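Local coordinates for protein chitinase (Paenibacillus sp. FPU-7, PDB 5GZT) that probably hydrolyses internal beta-1,4 linkages between N-acetylglucosamine units of chitin and chitodextrins, using two family 18 glycosidase domains carried on a single chain, at residues P182-I187 against L199-Y204; A323-D328 against I337-N342; W773-N778 against D830-A835; W976-A981 against F1037-D1042. All coordinates share one frame; numbering follows the deposited sequence.

Contact 1. Residues P182-I187 against L199-Y204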
loop_
_atom_site.group_PDB
_atom_site.type_symbol
_atom_site.label_atom_id
_atom_site.label_comp_id
_atom_site.label_asym_id
_atom_site.label_seq_id
_atom_site.Cartn_x
_atom_site.Cartn_y
_atom_site.Cartn_z
ATOM N N PRO B 182 12.633 7.659 38.404
ATOM C CA PRO B 182 12.023 6.805 37.377
ATOM C C PRO B 182 12.617 7.072 35.986
ATOM O O PRO B 182 12.473 8.171 35.439
ATOM C CB PRO B 182 10.527 7.161 37.441
ATOM C CG PRO B 182 10.464 8.505 38.077
ATOM C CD PRO B 182 11.676 8.646 38.951
ATOM N N VAL B 183 13.317 6.067 35.462
ATOM C CA VAL B 183 13.874 6.067 34.106
ATOM C C VAL B 183 13.047 5.065 33.296
ATOM O O VAL B 183 12.749 3.973 33.803
ATOM C CB VAL B 183 15.375 5.661 34.144
ATOM C CG1 VAL B 183 15.922 5.285 32.762
ATOM C CG2 VAL B 183 16.204 6.775 34.771
ATOM N N VAL B 184 12.663 5.441 32.065
ATOM C CA VAL B 184 12.031 4.517 31.075
ATOM C C VAL B 184 13.004 4.167 29.953
ATOM O O VAL B 184 13.387 5.061 29.218
ATOM C CB VAL B 184 10.781 5.151 30.395
ATOM C CG1 VAL B 184 10.247 4.237 29.276
ATOM C CG2 VAL B 184 9.702 5.481 31.431
ATOM N N LYS B 185 13.383 2.893 29.824
ATOM C CA LYS B 185 14.109 2.366 28.632
ATOM C C LYS B 185 13.216 1.572 27.632
ATOM O O LYS B 185 12.624 0.546 27.992
ATOM C CB LYS B 185 15.242 1.448 29.053
ATOM C CG LYS B 185 16.248 2.093 29.992
ATOM C CD LYS B 185 17.418 1.159 30.324
ATOM C CE LYS B 185 18.236 0.736 29.109
ATOM N NZ LYS B 185 18.599 1.890 28.236
ATOM N N LEU B 186 13.174 2.021 26.372
ATOM C CA LEU B 186 12.462 1.316 25.273
ATOM C C LEU B 186 13.210 0.044 24.881
ATOM O O LEU B 186 14.404 0.113 24.612
ATOM C CB LEU B 186 12.333 2.221 24.032
ATOM C CG LEU B 186 11.659 3.596 24.267
ATOM C CD1 LEU B 186 11.496 4.452 23.010
ATOM C CD2 LEU B 186 10.325 3.444 24.993
ATOM N N ILE B 187 12.525 -1.104 24.883
ATOM C CA ILE B 187 13.108 -2.410 24.461
ATOM C C ILE B 187 12.905 -2.620 22.919
ATOM O O ILE B 187 13.847 -3.062 22.208
ATOM C CB ILE B 187 12.510 -3.596 25.312
ATOM C CG1 ILE B 187 13.201 -3.723 26.707
ATOM C CG2 ILE B 187 12.560 -4.948 24.589
ATOM C CD1 ILE B 187 14.410 -4.681 26.806
ATOM N N LEU B 199 3.994 -2.075 22.481
ATOM C CA LEU B 199 5.165 -1.320 22.970
ATOM C C LEU B 199 5.732 -1.952 24.218
ATOM O O LEU B 199 5.044 -2.004 25.242
ATOM C CB LEU B 199 4.761 0.097 23.289
ATOM C CG LEU B 199 4.372 0.860 22.050
ATOM C CD1 LEU B 199 3.634 2.144 22.395
ATOM C CD2 LEU B 199 5.618 1.139 21.216
ATOM N N LYS B 200 6.968 -2.440 24.120
ATOM C CA LYS B 200 7.687 -2.976 25.259
ATOM C C LYS B 200 8.790 -2.041 25.703
ATOM O O LYS B 200 9.605 -1.578 24.873
ATOM C CB LYS B 200 8.321 -4.331 24.954
ATOM C CG LYS B 200 7.333 -5.480 24.798
ATOM C CD LYS B 200 7.996 -6.852 24.953
ATOM C CE LYS B 200 9.200 -6.992 24.023
ATOM N NZ LYS B 200 9.815 -8.349 23.990
ATOM N N PHE B 201 8.818 -1.818 27.026
ATOM C CA PHE B 201 9.828 -0.991 27.704
ATOM C C PHE B 201 10.114 -1.497 29.130
ATOM O O PHE B 201 9.221 -2.047 29.813
ATOM C CB PHE B 201 9.415 0.496 27.725
ATOM C CG PHE B 201 8.019 0.769 28.267
ATOM C CD1 PHE B 201 6.884 0.550 27.490
ATOM C CD2 PHE B 201 7.833 1.325 29.531
ATOM C CE1 PHE B 201 5.592 0.843 27.973
ATOM C CE2 PHE B 201 6.546 1.615 30.015
ATOM C CZ PHE B 201 5.422 1.367 29.241
ATOM N N ASN B 202 11.379 -1.347 29.540
ATOM C CA ASN B 202 11.810 -1.510 30.948
ATOM C C ASN B 202 11.588 -0.185 31.696
ATOM O O ASN B 202 12.182 0.836 31.323
ATOM C CB ASN B 202 13.287 -1.940 31.048
ATOM C CG ASN B 202 13.511 -3.406 30.643
ATOM O OD1 ASN B 202 12.768 -4.321 31.054
ATOM N ND2 ASN B 202 14.564 -3.642 29.865
ATOM N N ALA B 203 10.707 -0.205 32.711
ATOM C CA ALA B 203 10.409 0.976 33.553
ATOM C C ALA B 203 11.004 0.803 34.955
ATOM O O ALA B 203 10.403 0.167 35.830
ATOM C CB ALA B 203 8.905 1.245 33.635
ATOM N N TYR B 204 12.193 1.370 35.150
ATOM C CA TYR B 204 12.809 1.446 36.467
ATOM C C TYR B 204 11.991 2.439 37.308
ATOM O O TYR B 204 11.452 3.439 36.789
ATOM C CB TYR B 204 14.280 1.858 36.370
ATOM C CG TYR B 204 15.118 1.012 35.410
ATOM C CD1 TYR B 204 15.043 -0.393 35.420
ATOM C CD2 TYR B 204 15.988 1.620 34.494
ATOM C CE1 TYR B 204 15.805 -1.156 34.551
ATOM C CE2 TYR B 204 16.747 0.864 33.624
ATOM C CZ TYR B 204 16.653 -0.520 33.657
ATOM O OH TYR B 204 17.411 -1.271 32.800
#

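Contact 2. Residues A323-D328 against I337-N342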
loop_
_atom_site.group_PDB
_atom_site.type_symbol
_atom_site.label_atom_id
_atom_site.label_comp_id
_atom_site.label_asym_id
_atom_site.label_seq_id
_atom_site.Cartn_x
_atom_site.Cartn_y
_atom_site.Cartn_z
ATOM N N ALA B 323 14.901 14.869 -20.353
ATOM C CA ALA B 323 15.040 14.742 -21.820
ATOM C C ALA B 323 15.338 13.342 -22.239
ATOM O O ALA B 323 15.076 12.979 -23.380
ATOM C CB ALA B 323 16.130 15.651 -22.378
ATOM N N LYS B 324 15.955 12.578 -21.341
ATOM C CA LYS B 324 16.245 11.180 -21.583
ATOM C C LYS B 324 14.942 10.459 -21.927
ATOM O O LYS B 324 14.916 9.664 -22.834
ATOM C CB LYS B 324 16.880 10.588 -20.324
ATOM C CG LYS B 324 17.119 9.083 -20.332
ATOM C CD LYS B 324 18.377 8.696 -21.058
ATOM C CE LYS B 324 18.159 7.448 -21.876
ATOM N NZ LYS B 324 19.415 7.066 -22.571
ATOM N N TRP B 325 13.884 10.816 -21.218
ATOM C CA TRP B 325 12.560 10.319 -21.427
ATOM C C TRP B 325 11.855 10.980 -22.666
ATOM O O TRP B 325 11.397 10.274 -23.591
ATOM C CB TRP B 325 11.725 10.562 -20.175
ATOM C CG TRP B 325 10.456 9.870 -20.249
ATOM C CD1 TRP B 325 10.286 8.507 -20.362
ATOM C CD2 TRP B 325 9.146 10.443 -20.259
ATOM N NE1 TRP B 325 8.951 8.217 -20.429
ATOM C CE2 TRP B 325 8.227 9.372 -20.372
ATOM C CE3 TRP B 325 8.653 11.735 -20.220
ATOM C CZ2 TRP B 325 6.856 9.558 -20.399
ATOM C CZ3 TRP B 325 7.256 11.912 -20.231
ATOM C CH2 TRP B 325 6.390 10.837 -20.331
ATOM N N THR B 326 11.760 12.306 -22.675
ATOM C CA THR B 326 10.934 13.016 -23.696
ATOM C C THR B 326 11.479 12.904 -25.086
ATOM O O THR B 326 10.686 12.982 -26.006
ATOM C CB THR B 326 10.722 14.517 -23.413
ATOM O OG1 THR B 326 11.992 15.175 -23.234
ATOM C CG2 THR B 326 9.862 14.686 -22.160
ATOM N N GLU B 327 12.792 12.689 -25.218
ATOM C CA GLU B 327 13.494 12.628 -26.498
ATOM C C GLU B 327 13.946 11.217 -26.859
ATOM O O GLU B 327 14.793 11.034 -27.731
ATOM C CB GLU B 327 14.706 13.580 -26.486
ATOM C CG GLU B 327 14.442 15.009 -25.948
ATOM C CD GLU B 327 13.181 15.659 -26.517
ATOM O OE1 GLU B 327 12.915 15.442 -27.715
ATOM O OE2 GLU B 327 12.441 16.397 -25.800
ATOM N N ASP B 328 13.376 10.204 -26.210
ATOM C CA ASP B 328 13.605 8.786 -26.593
ATOM C C ASP B 328 13.481 8.697 -28.113
ATOM O O ASP B 328 12.402 8.998 -28.638
ATOM C CB ASP B 328 12.580 7.863 -25.885
ATOM C CG ASP B 328 12.845 6.381 -26.093
ATOM O OD1 ASP B 328 13.598 6.054 -27.012
ATOM O OD2 ASP B 328 12.279 5.536 -25.340
ATOM N N ILE B 337 6.228 14.334 -28.638
ATOM C CA ILE B 337 5.419 15.523 -28.375
ATOM C C ILE B 337 4.486 15.296 -27.186
ATOM O O ILE B 337 4.372 16.171 -26.350
ATOM C CB ILE B 337 4.618 15.972 -29.628
ATOM C CG1 ILE B 337 5.612 16.499 -30.700
ATOM C CG2 ILE B 337 3.549 17.021 -29.251
ATOM C CD1 ILE B 337 5.025 16.667 -32.103
ATOM N N LYS B 338 3.809 14.156 -27.121
ATOM C CA LYS B 338 2.958 13.823 -25.952
ATOM C C LYS B 338 3.789 13.827 -24.642
ATOM O O LYS B 338 3.380 14.439 -23.665
ATOM C CB LYS B 338 2.252 12.479 -26.147
ATOM C CG LYS B 338 1.067 12.231 -25.218
ATOM C CD LYS B 338 0.586 10.755 -25.223
ATOM C CE LYS B 338 0.903 9.977 -23.906
ATOM N NZ LYS B 338 2.323 10.046 -23.335
ATOM N N ARG B 339 4.981 13.215 -24.676
ATOM C CA ARG B 339 5.872 13.182 -23.544
ATOM C C ARG B 339 6.262 14.579 -23.073
ATOM O O ARG B 339 6.151 14.882 -21.881
ATOM C CB ARG B 339 7.101 12.368 -23.877
ATOM C CG ARG B 339 6.796 10.857 -23.909
ATOM C CD ARG B 339 8.086 10.043 -23.924
ATOM N NE ARG B 339 7.798 8.617 -24.005
ATOM C CZ ARG B 339 8.722 7.658 -23.906
ATOM N NH1 ARG B 339 10.001 7.946 -23.705
ATOM N NH2 ARG B 339 8.371 6.393 -24.002
ATOM N N ARG B 340 6.655 15.449 -24.020
ATOM C CA ARG B 340 7.027 16.830 -23.670
ATOM C C ARG B 340 5.930 17.612 -23.027
ATOM O O ARG B 340 6.229 18.449 -22.179
ATOM C CB ARG B 340 7.551 17.610 -24.883
ATOM C CG ARG B 340 8.859 17.065 -25.467
ATOM C CD ARG B 340 8.996 17.612 -26.894
ATOM N NE ARG B 340 10.111 17.010 -27.597
ATOM C CZ ARG B 340 10.111 16.755 -28.893
ATOM N NH1 ARG B 340 9.071 17.039 -29.676
ATOM N NH2 ARG B 340 11.146 16.152 -29.400
ATOM N N ASN B 341 4.672 17.309 -23.373
ATOM C CA ASN B 341 3.496 17.898 -22.731
ATOM C C ASN B 341 2.867 17.089 -21.600
ATOM O O ASN B 341 1.657 17.293 -21.220
ATOM C CB ASN B 341 2.410 18.200 -23.788
ATOM C CG ASN B 341 2.952 19.049 -24.944
ATOM O OD1 ASN B 341 3.844 19.841 -24.751
ATOM N ND2 ASN B 341 2.420 18.854 -26.152
ATOM N N ASN B 342 3.639 16.192 -21.011
ATOM C CA ASN B 342 3.052 15.320 -19.964
ATOM C C ASN B 342 2.402 16.156 -18.840
ATOM O O ASN B 342 3.045 16.975 -18.264
ATOM C CB ASN B 342 4.136 14.411 -19.390
ATOM C CG ASN B 342 3.531 13.276 -18.610
ATOM O OD1 ASN B 342 2.846 12.436 -19.203
ATOM N ND2 ASN B 342 3.607 13.364 -17.271
#

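Contact 3. Residues W773-N778 against D830-A835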
loop_
_atom_site.group_PDB
_atom_site.type_symbol
_atom_site.label_atom_id
_atom_site.label_comp_id
_atom_site.label_asym_id
_atom_site.label_seq_id
_atom_site.Cartn_x
_atom_site.Cartn_y
_atom_site.Cartn_z
ATOM N N TRP B 773 -54.362 8.552 -13.867
ATOM C CA TRP B 773 -54.688 9.956 -13.935
ATOM C C TRP B 773 -54.560 10.468 -15.355
ATOM O O TRP B 773 -54.715 11.643 -15.537
ATOM C CB TRP B 773 -53.843 10.807 -12.991
ATOM C CG TRP B 773 -52.288 10.469 -13.035
ATOM C CD1 TRP B 773 -51.314 11.004 -13.864
ATOM C CD2 TRP B 773 -51.618 9.519 -12.213
ATOM N NE1 TRP B 773 -50.104 10.434 -13.592
ATOM C CE2 TRP B 773 -50.263 9.505 -12.596
ATOM C CE3 TRP B 773 -52.042 8.650 -11.214
ATOM C CZ2 TRP B 773 -49.321 8.660 -11.988
ATOM C CZ3 TRP B 773 -51.124 7.831 -10.635
ATOM C CH2 TRP B 773 -49.773 7.826 -11.028
ATOM N N VAL B 774 -54.294 9.595 -16.329
ATOM C CA VAL B 774 -54.444 9.831 -17.748
ATOM C C VAL B 774 -55.749 9.181 -18.149
ATOM O O VAL B 774 -56.004 8.039 -17.807
ATOM C CB VAL B 774 -53.259 9.252 -18.560
ATOM C CG1 VAL B 774 -53.541 9.243 -20.039
ATOM C CG2 VAL B 774 -51.955 10.025 -18.333
ATOM N N ASP B 775 -56.606 9.929 -18.845
ATOM C CA ASP B 775 -57.841 9.420 -19.426
ATOM C C ASP B 775 -57.513 8.758 -20.737
ATOM O O ASP B 775 -57.500 9.417 -21.798
ATOM C CB ASP B 775 -58.786 10.602 -19.639
ATOM C CG ASP B 775 -60.174 10.201 -20.095
ATOM O OD1 ASP B 775 -60.489 9.036 -20.336
ATOM O OD2 ASP B 775 -60.995 11.128 -20.189
ATOM N N TRP B 776 -57.232 7.447 -20.678
ATOM C CA TRP B 776 -56.701 6.737 -21.833
ATOM C C TRP B 776 -57.677 6.671 -23.005
ATOM O O TRP B 776 -57.255 6.784 -24.160
ATOM C CB TRP B 776 -56.166 5.325 -21.489
ATOM C CG TRP B 776 -54.904 5.452 -20.681
ATOM C CD1 TRP B 776 -54.800 5.538 -19.330
ATOM C CD2 TRP B 776 -53.639 5.727 -21.210
ATOM N NE1 TRP B 776 -53.507 5.853 -18.984
ATOM C CE2 TRP B 776 -52.770 5.962 -20.128
ATOM C CE3 TRP B 776 -53.145 5.870 -22.524
ATOM C CZ2 TRP B 776 -51.441 6.242 -20.306
ATOM C CZ3 TRP B 776 -51.813 6.137 -22.692
ATOM C CH2 TRP B 776 -50.973 6.290 -21.581
ATOM N N THR B 777 -58.947 6.446 -22.712
ATOM C CA THR B 777 -59.989 6.432 -23.741
ATOM C C THR B 777 -59.889 7.673 -24.665
ATOM O O THR B 777 -59.990 7.523 -25.862
ATOM C CB THR B 777 -61.386 6.301 -23.138
ATOM O OG1 THR B 777 -61.421 5.154 -22.304
ATOM C CG2 THR B 777 -62.451 6.084 -24.198
ATOM N N ASN B 778 -59.569 8.835 -24.107
ATOM C CA ASN B 778 -59.427 10.090 -24.878
ATOM C C ASN B 778 -58.043 10.595 -25.147
ATOM O O ASN B 778 -57.904 11.739 -25.594
ATOM C CB ASN B 778 -60.213 11.196 -24.168
ATOM C CG ASN B 778 -61.656 10.843 -24.075
ATOM O OD1 ASN B 778 -62.223 10.368 -25.046
ATOM N ND2 ASN B 778 -62.230 10.938 -22.887
ATOM N N ASP B 830 -61.232 6.512 -13.508
ATOM C CA ASP B 830 -60.893 5.112 -13.187
ATOM C C ASP B 830 -61.813 4.218 -13.911
ATOM O O ASP B 830 -61.345 3.334 -14.648
ATOM C CB ASP B 830 -60.895 4.875 -11.670
ATOM C CG ASP B 830 -59.757 5.556 -10.993
ATOM O OD1 ASP B 830 -58.556 5.183 -11.271
ATOM O OD2 ASP B 830 -60.013 6.484 -10.190
ATOM N N ASP B 831 -63.134 4.455 -13.827
ATOM C CA ASP B 831 -64.029 3.558 -14.547
ATOM C C ASP B 831 -63.778 3.524 -16.056
ATOM O O ASP B 831 -63.859 2.462 -16.661
ATOM C CB ASP B 831 -65.502 3.952 -14.355
ATOM C CG ASP B 831 -66.071 3.530 -13.014
ATOM O OD1 ASP B 831 -65.575 2.595 -12.328
ATOM O OD2 ASP B 831 -67.092 4.111 -12.644
ATOM N N ALA B 832 -63.597 4.690 -16.682
ATOM C CA ALA B 832 -63.272 4.716 -18.131
ATOM C C ALA B 832 -61.958 3.966 -18.402
ATOM O O ALA B 832 -61.860 3.213 -19.343
ATOM C CB ALA B 832 -63.164 6.139 -18.654
ATOM N N ASN B 833 -60.952 4.212 -17.579
ATOM C CA ASN B 833 -59.676 3.425 -17.709
ATOM C C ASN B 833 -59.863 1.940 -17.544
ATOM O O ASN B 833 -59.220 1.189 -18.273
ATOM C CB ASN B 833 -58.628 3.913 -16.770
ATOM C CG ASN B 833 -58.056 5.210 -17.213
ATOM O OD1 ASN B 833 -58.061 5.493 -18.421
ATOM N ND2 ASN B 833 -57.454 5.961 -16.282
ATOM N N PHE B 834 -60.775 1.484 -16.681
ATOM C CA PHE B 834 -60.947 0.093 -16.530
ATOM C C PHE B 834 -61.641 -0.467 -17.763
ATOM O O PHE B 834 -61.328 -1.626 -18.162
ATOM C CB PHE B 834 -61.767 -0.306 -15.263
ATOM C CG PHE B 834 -61.168 0.176 -13.918
ATOM C CD1 PHE B 834 -59.784 0.300 -13.718
ATOM C CD2 PHE B 834 -62.000 0.487 -12.857
ATOM C CE1 PHE B 834 -59.294 0.723 -12.511
ATOM C CE2 PHE B 834 -61.486 0.946 -11.661
ATOM C CZ PHE B 834 -60.143 1.017 -11.470
ATOM N N ALA B 835 -62.570 0.280 -18.384
ATOM C CA ALA B 835 -63.142 -0.247 -19.643
ATOM C C ALA B 835 -62.096 -0.255 -20.717
ATOM O O ALA B 835 -62.047 -1.169 -21.531
ATOM C CB ALA B 835 -64.332 0.593 -20.120
HETATM O O HOH W 1 -60.230 6.416 -19.973
HETATM O O HOH W 2 -63.228 3.722 -21.626
#

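Contact 4. Residues W976-A981 against F1037-D1042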
loop_
_atom_site.group_PDB
_atom_site.type_symbol
_atom_site.label_atom_id
_atom_site.label_comp_id
_atom_site.label_asym_id
_atom_site.label_seq_id
_atom_site.Cartn_x
_atom_site.Cartn_y
_atom_site.Cartn_z
ATOM N N TRP B 976 -32.021 16.694 -4.384
ATOM C CA TRP B 976 -31.689 16.606 -2.975
ATOM C C TRP B 976 -30.168 16.537 -2.706
ATOM O O TRP B 976 -29.765 16.681 -1.576
ATOM C CB TRP B 976 -32.440 15.456 -2.288
ATOM C CG TRP B 976 -32.087 14.038 -2.809
ATOM C CD1 TRP B 976 -31.126 13.181 -2.323
ATOM C CD2 TRP B 976 -32.688 13.374 -3.912
ATOM N NE1 TRP B 976 -31.093 12.029 -3.077
ATOM C CE2 TRP B 976 -32.059 12.117 -4.041
ATOM C CE3 TRP B 976 -33.740 13.696 -4.783
ATOM C CZ2 TRP B 976 -32.420 11.223 -5.022
ATOM C CZ3 TRP B 976 -34.103 12.787 -5.754
ATOM C CH2 TRP B 976 -33.451 11.585 -5.875
ATOM N N GLU B 977 -29.336 16.324 -3.725
ATOM C CA GLU B 977 -27.871 16.342 -3.561
ATOM C C GLU B 977 -27.350 17.450 -4.463
ATOM O O GLU B 977 -28.059 17.891 -5.376
ATOM C CB GLU B 977 -27.225 15.016 -4.015
ATOM C CG GLU B 977 -27.860 13.769 -3.416
ATOM C CD GLU B 977 -27.666 12.520 -4.270
ATOM O OE1 GLU B 977 -27.766 12.564 -5.515
ATOM O OE2 GLU B 977 -27.394 11.488 -3.674
ATOM N N SER B 978 -26.103 17.859 -4.222
ATOM C CA SER B 978 -25.484 18.961 -4.966
ATOM C C SER B 978 -24.508 18.500 -6.027
ATOM O O SER B 978 -24.111 19.298 -6.848
ATOM C CB SER B 978 -24.765 19.901 -4.003
ATOM O OG SER B 978 -23.781 19.189 -3.261
ATOM N N LYS B 979 -24.122 17.227 -6.005
ATOM C CA LYS B 979 -23.151 16.687 -6.910
ATOM C C LYS B 979 -23.867 15.868 -7.974
ATOM O O LYS B 979 -24.866 15.230 -7.706
ATOM C CB LYS B 979 -22.185 15.843 -6.106
ATOM C CG LYS B 979 -20.920 15.558 -6.877
ATOM C CD LYS B 979 -19.779 15.057 -5.988
ATOM C CE LYS B 979 -19.257 16.178 -5.086
ATOM N NZ LYS B 979 -17.898 15.943 -4.530
ATOM N N THR B 980 -23.400 15.916 -9.204
ATOM C CA THR B 980 -24.110 15.255 -10.281
ATOM C C THR B 980 -23.686 13.752 -10.336
ATOM O O THR B 980 -22.594 13.361 -9.846
ATOM C CB THR B 980 -23.832 15.902 -11.639
ATOM O OG1 THR B 980 -22.467 15.634 -12.014
ATOM C CG2 THR B 980 -24.135 17.407 -11.582
ATOM N N ALA B 981 -24.526 12.960 -11.010
ATOM C CA ALA B 981 -24.332 11.490 -11.132
ATOM C C ALA B 981 -25.504 10.859 -11.883
ATOM O O ALA B 981 -26.461 11.569 -12.292
ATOM C CB ALA B 981 -24.111 10.841 -9.756
ATOM N N PHE B 1037 -20.257 14.003 -12.596
ATOM C CA PHE B 1037 -19.636 13.845 -11.266
ATOM C C PHE B 1037 -18.935 15.158 -10.847
ATOM O O PHE B 1037 -17.809 15.133 -10.320
ATOM C CB PHE B 1037 -18.672 12.629 -11.161
ATOM C CG PHE B 1037 -19.276 11.306 -11.634
ATOM C CD1 PHE B 1037 -20.496 10.833 -11.090
ATOM C CD2 PHE B 1037 -18.613 10.505 -12.564
ATOM C CE1 PHE B 1037 -21.032 9.607 -11.513
ATOM C CE2 PHE B 1037 -19.149 9.281 -12.988
ATOM C CZ PHE B 1037 -20.362 8.864 -12.484
ATOM N N GLN B 1038 -19.630 16.278 -11.073
ATOM C CA GLN B 1038 -19.176 17.621 -10.660
ATOM C C GLN B 1038 -19.991 18.153 -9.488
ATOM O O GLN B 1038 -21.200 17.919 -9.389
ATOM C CB GLN B 1038 -19.248 18.590 -11.850
ATOM C CG GLN B 1038 -18.284 18.211 -12.975
ATOM C CD GLN B 1038 -16.855 17.964 -12.504
ATOM O OE1 GLN B 1038 -16.254 18.803 -11.853
ATOM N NE2 GLN B 1038 -16.317 16.801 -12.834
ATOM N N GLN B 1039 -19.308 18.819 -8.571
ATOM C CA GLN B 1039 -19.987 19.594 -7.528
ATOM C C GLN B 1039 -20.821 20.723 -8.210
ATOM O O GLN B 1039 -20.386 21.334 -9.190
ATOM C CB GLN B 1039 -18.948 20.104 -6.547
ATOM C CG GLN B 1039 -19.509 20.882 -5.373
ATOM C CD GLN B 1039 -20.460 20.066 -4.508
ATOM O OE1 GLN B 1039 -20.137 18.943 -4.088
ATOM N NE2 GLN B 1039 -21.637 20.639 -4.219
ATOM N N ALA B 1040 -22.067 20.894 -7.787
ATOM C CA ALA B 1040 -22.977 21.869 -8.419
ATOM C C ALA B 1040 -23.400 22.925 -7.389
ATOM O O ALA B 1040 -23.313 22.699 -6.182
ATOM C CB ALA B 1040 -24.190 21.206 -9.029
ATOM N N GLY B 1041 -23.837 24.077 -7.898
ATOM C CA GLY B 1041 -24.236 25.192 -7.061
ATOM C C GLY B 1041 -25.673 25.186 -6.552
ATOM O O GLY B 1041 -26.212 24.176 -6.147
ATOM N N ASP B 1042 -26.280 26.354 -6.563
ATOM C CA ASP B 1042 -27.594 26.552 -6.017
ATOM C C ASP B 1042 -28.588 25.913 -6.974
ATOM O O ASP B 1042 -28.510 26.116 -8.201
ATOM C CB ASP B 1042 -27.862 28.058 -5.840
ATOM C CG ASP B 1042 -29.263 28.355 -5.401
ATOM O OD1 ASP B 1042 -29.515 28.307 -4.185
ATOM O OD2 ASP B 1042 -30.110 28.621 -6.286
HETATM O O HOH W 3 -21.781 17.670 -2.321
#

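Contact 1. Residues P182-I187 against L199-Y204
Lys185 and Asn202 form the hydrogen-bonded pair of two antiparallel strands, with Lys185 N giving to Asn202 O at 2.8 Å and Asn202 N giving to Lys185 O at 2.7 Å. From this pair the lysine side chain rises off the sheet beside the Tyr204 ring. Its CB lies 3.9 Å from Asn202 O; CG, set beside its own backbone N (chi1 -57°), then reaches the Tyr204 ring, and CD comes closest, 3.4 Å from Tyr204 CE2 and nearly as near to the phenol oxygen. Bends in the last two torsions then lead the ammonium end away. On this same face, Ile187 CD1 packs against Asn202 ND2 at 3.2 Å, while Ile187 N is bonded to Lys200 O. The other face carries Val184, Leu186, Phe201 and Ala203. There Val184 CG1 touches Phe201 CD2 at 3.8 Å, and Leu186 CD2 rests on Phe201 CB. Val184 and Leu186 on this face also meet Val269, and Phe201 meets Val240. Strands 184-191 and 197-203 thus form a beta hairpin at the border of a small antiparallel sheet, with strand 184-191 outermost and the Val184 and Leu186 face turned to strands 251-261 and 264-284.

Contact 2. Residues A323-D328 against I337-N342
Arg339 lies flat on the indole of Trp325, a stacked cation-pi pair that joins two short helices of the first glycoside hydrolase family 18 domain, 323-326 and 333-340. The guanidinium and ring planes are only 7° apart. The arginine chain is extended from CG to NE, which lays CD over the six-membered ring at 3.7 Å from its centroid and carries CZ off-centre above the pyrrole ring. Its NH1 bonds to Trp325 O at 2.7 Å, with the acceptor in the guanidinium plane; Asp328 N meets that oxygen from the opposite face of the carbonyl, so the helix end and the arginine share one acceptor. Thr326 CG2 lies against the backbone of Arg339, 3.7 Å from its C. Glu327 and Arg340 cross at about a right angle, yet their carboxylate and guanidinium are nearly coplanar, and Glu333 pairs with the remaining NH1 of Arg340. The grip is side-on: Arg340 NE meets Glu327 OE2 at 3.0 Å and NH2 meets OE1, each through a syn lone pair, while Thr326 OG1 gives to OE2 from above the carboxylate plane.

Contact 3. Residues W773-N778 against D830-A835
Asn833 OD1 is gripped by two donors: the backbone N of Trp776, at 3.1 Å and in the carbonyl plane, and a water that gives to it at 2.8 Å. The amide's other end is used as well. Asn833 ND2 gives to Val774 O at 3.0 Å, with the acceptor close to the amide plane, and also bonds to Tyr793 OH. One side chain of helix 830-843 thus spans the backbone of the loop from Val774 to Trp776, using its C=O and N-H2 together, and the opposed partners fix which end of the amide is which. The Trp776 indole meets this amide at its edge, CD1 lying 3.4 Å from Asn833 OD1, with ring and amide planes 50° apart. Val774 CG1 covers a face of the indole, and the ring nitrogen is spent on Pro771 O. The water at OD1 also gives to Asp775 OD1 at 2.7 Å and accepts from Thr777 N, so it ties the loop's own turn to the asparagine. A second water gives to Ala832 O at 2.7 Å; its approach to Thr777 OG1 is too short to be trusted, so that link is doubtful. The asparagine thus bonds the loop that follows strand 765-771 to helix 830-843 of the second family 18 domain, a TIM barrel, in which the loops after the strands lead out to the surrounding helices.

Contact 4. Residues W976-A981 against F1037-D1042
Thr980 N gives to Gln1038 O at 3.0 Å, and Gln1038 N returns a bond to Thr980 OG1 at 3.1 Å, so one threonine holds the backbone of the facing loop through both its main chain and its hydroxyl. With OG1 between the backbone N and the carbonyl carbon (chi1 69°), the hydroxyl faces segment 1037-1042; it is bonded to Gly1035 O as well. Farther along, Gln1039 NE2 gives to Ser978 OG at 2.8 Å, near the plane of its amide. A water links the same serine hydroxyl to Gln1039 OE1, to which it donates at 2.7 Å, closing a small ring that includes the amide. Lys979 crosses that glutamine at about a right angle, its CE 3.1 Å from Gln1039 OE1. At the other end Ala981 CB sits at the edge of the Phe1037 ring, 3.8 Å from CE1. Outside this shell Phe1037 packs on Ser989 and Ser992, Thr980 touches Trp1026, and Gln1038 NE2 bonds to Leu1036 O within its own loop. The two run roughly antiparallel, with a single backbone bridge between Lys979 and Gln1039. The chemistry is chiefly polar, which implies that these irregular loops of the second family 18 domain are joined by directional bonds more than by an apolar core.

Overall arrangement
The four contacts follow one another along the chain and touch nowhere. Contact 1 belongs to a small antiparallel sheet, whereas contact 2 lies in the first family 18 domain, their centres about 55 Å apart. Contacts 3 and 4 share the second family 18 domain, yet about 17 Å separates their nearest atoms and about 39 Å their centres, so they lie in separate parts of one barrel domain. Between the two family 18 domains, contacts 2 and 4 come to about 20 Å at their nearest atoms. Contacts 1 and 3 stand on opposite sides of the chain's centre, about 86 Å between centres. The sodium ion is held by Glu44, Thr50, Phe52 and Ser72, none of which belongs to any of these contacts.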